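Side-chain contacts in branched-chain alpha-ketoacid decarboxylase (Lactococcus lactis, PDB 2VBF), which probably decarboxylates branched-chain and aromatic 2-keto acids to aldehydes, using thiamine diphosphate and magnesium: residues N291-A296 / H316-N321; P258-N263 / I287-F292. All coordinates share one frame; numbering follows the deposited sequence.

Interaction 1 of 2, residues N291-A296 / H316-N321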
loop_
_atom_site.group_PDB
_atom_site.type_symbol
_atom_site.label_atom_id
_atom_site.label_comp_id
_atom_site.label_asym_id
_atom_site.label_seq_id
_atom_site.Cartn_x
_atom_site.Cartn_y
_atom_site.Cartn_z
ATOM N N ASN A 291 2.643 -24.048 33.932
ATOM C CA ASN A 291 3.405 -24.674 34.999
ATOM C C ASN A 291 4.496 -25.625 34.499
ATOM O O ASN A 291 5.584 -25.674 35.075
ATOM C CB ASN A 291 2.464 -25.439 35.926
ATOM C CG ASN A 291 1.547 -24.523 36.726
ATOM O OD1 ASN A 291 1.796 -23.315 36.858
ATOM N ND2 ASN A 291 0.478 -25.101 37.271
ATOM N N PHE A 292 4.199 -26.371 33.434
ATOM C CA PHE A 292 5.127 -27.337 32.879
ATOM C C PHE A 292 6.331 -26.609 32.290
ATOM O O PHE A 292 7.486 -26.883 32.651
ATOM C CB PHE A 292 4.438 -28.192 31.799
ATOM C CG PHE A 292 5.228 -29.413 31.397
ATOM C CD1 PHE A 292 4.854 -30.674 31.844
ATOM C CD2 PHE A 292 6.341 -29.307 30.567
ATOM C CE1 PHE A 292 5.575 -31.802 31.483
ATOM C CE2 PHE A 292 7.083 -30.431 30.218
ATOM C CZ PHE A 292 6.691 -31.689 30.675
ATOM N N VAL A 293 6.055 -25.676 31.381
ATOM C CA VAL A 293 7.114 -24.920 30.710
ATOM C C VAL A 293 8.013 -24.195 31.706
ATOM O O VAL A 293 9.226 -24.252 31.590
ATOM C CB VAL A 293 6.552 -23.892 29.708
ATOM C CG1 VAL A 293 7.703 -23.038 29.110
ATOM C CG2 VAL A 293 5.766 -24.600 28.613
ATOM N N GLU A 294 7.404 -23.538 32.688
ATOM C CA GLU A 294 8.125 -22.690 33.641
ATOM C C GLU A 294 8.800 -23.462 34.790
ATOM O O GLU A 294 9.576 -22.880 35.564
ATOM C CB GLU A 294 7.178 -21.607 34.178
ATOM C CG GLU A 294 6.644 -20.709 33.051
ATOM C CD GLU A 294 5.676 -19.634 33.506
ATOM O OE1 GLU A 294 5.324 -19.588 34.711
ATOM O OE2 GLU A 294 5.271 -18.826 32.644
ATOM N N SER A 295 8.502 -24.756 34.905
ATOM C CA SER A 295 9.206 -25.648 35.846
ATOM C C SER A 295 10.221 -26.598 35.168
ATOM O O SER A 295 10.936 -27.344 35.857
ATOM C CB SER A 295 8.191 -26.464 36.651
ATOM O OG SER A 295 7.517 -27.413 35.849
ATOM N N ALA A 296 10.299 -26.571 33.834
ATOM C CA ALA A 296 11.250 -27.409 33.099
ATOM C C ALA A 296 12.664 -27.142 33.607
ATOM O O ALA A 296 13.003 -25.993 33.898
ATOM C CB ALA A 296 11.166 -27.127 31.584
ATOM N N HIS A 316 6.064 -13.933 30.251
ATOM C CA HIS A 316 6.753 -15.224 30.220
ATOM C C HIS A 316 7.781 -15.345 31.346
ATOM O O HIS A 316 8.256 -14.339 31.885
ATOM C CB HIS A 316 7.448 -15.422 28.866
ATOM C CG HIS A 316 8.441 -14.347 28.532
ATOM N ND1 HIS A 316 8.065 -13.045 28.276
ATOM C CD2 HIS A 316 9.789 -14.380 28.411
ATOM C CE1 HIS A 316 9.140 -12.322 28.017
ATOM N NE2 HIS A 316 10.199 -13.106 28.094
ATOM N N HIS A 317 8.103 -16.583 31.707
ATOM C CA HIS A 317 9.146 -16.869 32.689
ATOM C C HIS A 317 10.006 -17.996 32.142
ATOM O O HIS A 317 9.733 -19.162 32.388
ATOM C CB HIS A 317 8.532 -17.278 34.025
ATOM C CG HIS A 317 7.678 -16.221 34.643
ATOM N ND1 HIS A 317 8.203 -15.135 35.311
ATOM C CD2 HIS A 317 6.332 -16.083 34.701
ATOM C CE1 HIS A 317 7.216 -14.372 35.748
ATOM N NE2 HIS A 317 6.070 -14.925 35.393
ATOM N N LEU A 318 11.030 -17.628 31.380
ATOM C CA LEU A 318 11.903 -18.592 30.736
ATOM C C LEU A 318 13.322 -18.285 31.193
ATOM O O LEU A 318 13.892 -17.268 30.815
ATOM C CB LEU A 318 11.783 -18.509 29.203
ATOM C CG LEU A 318 10.388 -18.734 28.609
ATOM C CD1 LEU A 318 10.361 -18.386 27.118
ATOM C CD2 LEU A 318 9.921 -20.179 28.844
ATOM N N ASP A 319 13.882 -19.184 31.995
ATOM C CA ASP A 319 15.169 -18.959 32.657
ATOM C C ASP A 319 16.361 -19.223 31.723
ATOM O O ASP A 319 16.678 -20.363 31.396
ATOM C CB ASP A 319 15.250 -19.861 33.897
ATOM C CG ASP A 319 16.399 -19.514 34.818
ATOM O OD1 ASP A 319 17.343 -18.795 34.420
ATOM O OD2 ASP A 319 16.341 -19.972 35.976
ATOM N N GLU A 320 17.008 -18.138 31.298
ATOM C CA GLU A 320 18.255 -18.181 30.527
ATOM C C GLU A 320 19.319 -19.121 31.106
ATOM O O GLU A 320 20.063 -19.758 30.361
ATOM C CB GLU A 320 18.826 -16.752 30.390
ATOM C CG GLU A 320 19.018 -15.975 31.728
ATOM C CD GLU A 320 17.703 -15.627 32.452
ATOM O OE1 GLU A 320 16.680 -15.357 31.775
ATOM O OE2 GLU A 320 17.687 -15.646 33.707
ATOM N N ASN A 321 19.382 -19.226 32.438
ATOM C CA ASN A 321 20.385 -20.074 33.093
ATOM C C ASN A 321 20.167 -21.569 32.858
ATOM O O ASN A 321 21.082 -22.362 33.071
ATOM C CB ASN A 321 20.424 -19.803 34.598
ATOM C CG ASN A 321 20.780 -18.370 34.923
ATOM O OD1 ASN A 321 21.697 -17.800 34.336
ATOM N ND2 ASN A 321 20.056 -17.778 35.865
#

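Interaction 2 of 2, residues P258-N263 / I287-F292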
loop_
_atom_site.group_PDB
_atom_site.type_symbol
_atom_site.label_atom_id
_atom_site.label_comp_id
_atom_site.label_asym_id
_atom_site.label_seq_id
_atom_site.Cartn_x
_atom_site.Cartn_y
_atom_site.Cartn_z
ATOM N N PRO A 258 8.829 -33.186 25.415
ATOM C CA PRO A 258 7.750 -32.197 25.470
ATOM C C PRO A 258 8.080 -30.988 24.592
ATOM O O PRO A 258 9.236 -30.561 24.540
ATOM C CB PRO A 258 7.703 -31.798 26.957
ATOM C CG PRO A 258 8.353 -32.935 27.673
ATOM C CD PRO A 258 9.389 -33.462 26.748
ATOM N N ILE A 259 7.074 -30.484 23.884
ATOM C CA ILE A 259 7.264 -29.327 23.004
ATOM C C ILE A 259 6.064 -28.383 23.017
ATOM O O ILE A 259 4.903 -28.801 23.079
ATOM C CB ILE A 259 7.595 -29.749 21.535
ATOM C CG1 ILE A 259 7.858 -28.510 20.649
ATOM C CG2 ILE A 259 6.469 -30.597 20.934
ATOM C CD1 ILE A 259 8.690 -28.787 19.421
ATOM N N THR A 260 6.393 -27.097 22.971
ATOM C CA THR A 260 5.426 -26.027 22.844
ATOM C C THR A 260 5.917 -25.081 21.742
ATOM O O THR A 260 7.069 -25.160 21.320
ATOM C CB THR A 260 5.241 -25.296 24.206
ATOM O OG1 THR A 260 4.202 -24.320 24.105
ATOM C CG2 THR A 260 6.541 -24.655 24.701
ATOM N N THR A 261 5.015 -24.244 21.237
ATOM C CA THR A 261 5.380 -23.104 20.405
ATOM C C THR A 261 4.686 -21.869 20.956
ATOM O O THR A 261 3.705 -21.959 21.705
ATOM C CB THR A 261 4.987 -23.283 18.906
ATOM O OG1 THR A 261 3.575 -23.087 18.739
ATOM C CG2 THR A 261 5.375 -24.670 18.390
ATOM N N LEU A 262 5.201 -20.706 20.588
ATOM C CA LEU A 262 4.458 -19.461 20.786
ATOM C C LEU A 262 3.397 -19.400 19.688
ATOM O O LEU A 262 3.378 -20.232 18.770
ATOM C CB LEU A 262 5.390 -18.248 20.683
ATOM C CG LEU A 262 6.663 -18.235 21.533
ATOM C CD1 LEU A 262 7.367 -16.896 21.354
ATOM C CD2 LEU A 262 6.364 -18.499 22.992
ATOM N N ASN A 263 2.531 -18.393 19.736
ATOM C CA ASN A 263 1.628 -18.159 18.608
ATOM C C ASN A 263 2.374 -17.539 17.402
ATOM O O ASN A 263 1.849 -17.533 16.288
ATOM C CB ASN A 263 0.394 -17.351 19.030
ATOM C CG ASN A 263 0.726 -15.948 19.518
ATOM O OD1 ASN A 263 1.659 -15.303 19.030
ATOM N ND2 ASN A 263 -0.060 -15.463 20.473
ATOM N N ILE A 287 -3.142 -23.152 32.368
ATOM C CA ILE A 287 -2.391 -23.286 33.626
ATOM C C ILE A 287 -1.431 -24.496 33.671
ATOM O O ILE A 287 -0.258 -24.342 34.040
ATOM C CB ILE A 287 -3.347 -23.250 34.870
ATOM C CG1 ILE A 287 -2.565 -23.148 36.175
ATOM C CG2 ILE A 287 -4.312 -24.433 34.874
ATOM C CD1 ILE A 287 -1.851 -21.839 36.333
ATOM N N SER A 288 -1.895 -25.686 33.287
ATOM C CA SER A 288 -0.991 -26.850 33.302
ATOM C C SER A 288 0.190 -26.667 32.344
ATOM O O SER A 288 1.309 -27.044 32.675
ATOM C CB SER A 288 -1.720 -28.164 33.023
ATOM O OG SER A 288 -2.106 -28.286 31.668
ATOM N N LEU A 289 -0.060 -26.091 31.165
ATOM C CA LEU A 289 1.015 -25.795 30.212
ATOM C C LEU A 289 2.029 -24.797 30.785
ATOM O O LEU A 289 3.237 -25.028 30.751
ATOM C CB LEU A 289 0.422 -25.265 28.897
ATOM C CG LEU A 289 1.420 -25.085 27.751
ATOM C CD1 LEU A 289 0.746 -25.235 26.395
ATOM C CD2 LEU A 289 2.111 -23.749 27.859
ATOM N N LYS A 290 1.515 -23.687 31.306
ATOM C CA LYS A 290 2.326 -22.671 31.964
ATOM C C LYS A 290 3.231 -23.272 33.037
ATOM O O LYS A 290 4.433 -23.068 33.041
ATOM C CB LYS A 290 1.409 -21.638 32.603
ATOM C CG LYS A 290 2.121 -20.400 33.056
ATOM C CD LYS A 290 1.126 -19.269 33.254
ATOM C CE LYS A 290 0.611 -19.153 34.675
ATOM N NZ LYS A 290 0.652 -20.406 35.456
ATOM N N ASN A 291 2.643 -24.048 33.932
ATOM C CA ASN A 291 3.405 -24.674 34.999
ATOM C C ASN A 291 4.496 -25.625 34.499
ATOM O O ASN A 291 5.584 -25.674 35.075
ATOM C CB ASN A 291 2.464 -25.439 35.926
ATOM C CG ASN A 291 1.547 -24.523 36.726
ATOM O OD1 ASN A 291 1.796 -23.315 36.858
ATOM N ND2 ASN A 291 0.478 -25.101 37.271
ATOM N N PHE A 292 4.199 -26.371 33.434
ATOM C CA PHE A 292 5.127 -27.337 32.879
ATOM C C PHE A 292 6.331 -26.609 32.290
ATOM O O PHE A 292 7.486 -26.883 32.651
ATOM C CB PHE A 292 4.438 -28.192 31.799
ATOM C CG PHE A 292 5.228 -29.413 31.397
ATOM C CD1 PHE A 292 4.854 -30.674 31.844
ATOM C CD2 PHE A 292 6.341 -29.307 30.567
ATOM C CE1 PHE A 292 5.575 -31.802 31.483
ATOM C CE2 PHE A 292 7.083 -30.431 30.218
ATOM C CZ PHE A 292 6.691 -31.689 30.675
#

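Interaction 1 of 2, residues N291-A296 / H316-N321
The carboxylate of Glu294 meets the imidazole of His317 at the ring's CD2 corner, with the two planes 81° apart. OE2 lies at the ring edge, in its plane, and its distance to His317 CD2 is 3.6 Å. OE1 is equally far from CD2 but lies off the ring plane, so the carboxylate stands across the edge at a carbon rather than a ring nitrogen. OE1 is 4.8 Å from His317 NE2, too far for a salt bridge; were the histidine protonated, the carboxylate would probably still favour it. OE2 is hydrogen-bonded to the hydroxyl of Tyr280, which also bonds the backbone N of His317 and thus bridges helix and loop. Nearer the helix, the Glu294 chain runs extended past the loop backbone, CG lying 3.5 Å from His317 O. Its CG is anti to the carbonyl carbon (chi1 -60°), a placement that, with the extended chain, carries CG past that oxygen and the carboxylate on to the imidazole.

Helix 287-295 connects strands 276-279 and 298-302 of the Rossmann-like central domain, and the loop 316-321 leads from strand 298-302 towards strand 323-326. On the more buried side, Val293 puts CG1 3.6 Å from Leu318 CD2. That branch is anti to the Val293 backbone N (chi1 175°), while Leu318 also packs on Ile234 of strand 231-235. Just after Leu318 the loop bends through an Asx turn, Asn321 N meeting Asp319 OD1 at 2.9 Å from above the carboxylate plane.

Interaction 2 of 2, residues P258-N263 / I287-F292
Pro258 and Phe292 form the tightest contact here, the pyrrolidine ring laying two of its carbons beside one end of the phenyl group. Pro258 CB is 3.6 Å from Phe292 CE2, and Pro258 CG is 3.7 Å from Phe292 CZ, so both carbons touch the CE2/CZ end of the ring. The two side chains cross at about a right angle. With CG anti to its backbone N (chi1 -167°), Phe292 leaves the helix towards the start of the strand. One turn earlier, Leu289 reaches for the same strand and brings CD1 within 4.2 Å of Thr260 OG1, a looser contact. The Thr260 hydroxyl is not left bare in this apolar setting, because it bonds Gly278 O in the adjacent strand 276-279.

Helix 287-295 thus lies against one side of the parallel part of the mixed sheet in the central domain, whose strand order 3-2-1-4-5 is that of a Rossmann-like fold. Leu289 and Phe292, three residues apart, line up on its inward side, and both also pack on Leu277. Pro258, just before strand 259-261, and Thr260 within it point towards the helix, whereas Ile259 between them points away, onto Val248 and Val252 of helix 245-255. Thr260 is flanked in turn by Ile234 of strand 231-235 and by Tyr280. Further out, the helical bond from Phe292 N to Ser288 O, 3.1 Å, sets the turn from which the ring projects. Lys230 approaches Phe292 in a cation-pi contact.

How the interactions relate
Both contacts use helix 287-295 in the same central domain, and their centres lie 9 Å apart. Interaction 2 is core: its four touching residues are all buried, and mostly apolar packing joins the helix to strand 259-261 and the proline before it. Interaction 1 sits at the surface near the end of that helix, where one apolar pair is accompanied by a carboxylate, an imidazole and a tyrosine-mediated link to a loop. They meet directly where Val293 CG2 packs 4.0 Å from Thr260 CG2, so Val293 serves the loop with one methyl and the strand with the other. Residue Tyr280 touches both, bonding Glu294 in 291-296 and packing against Thr260 in 258-263.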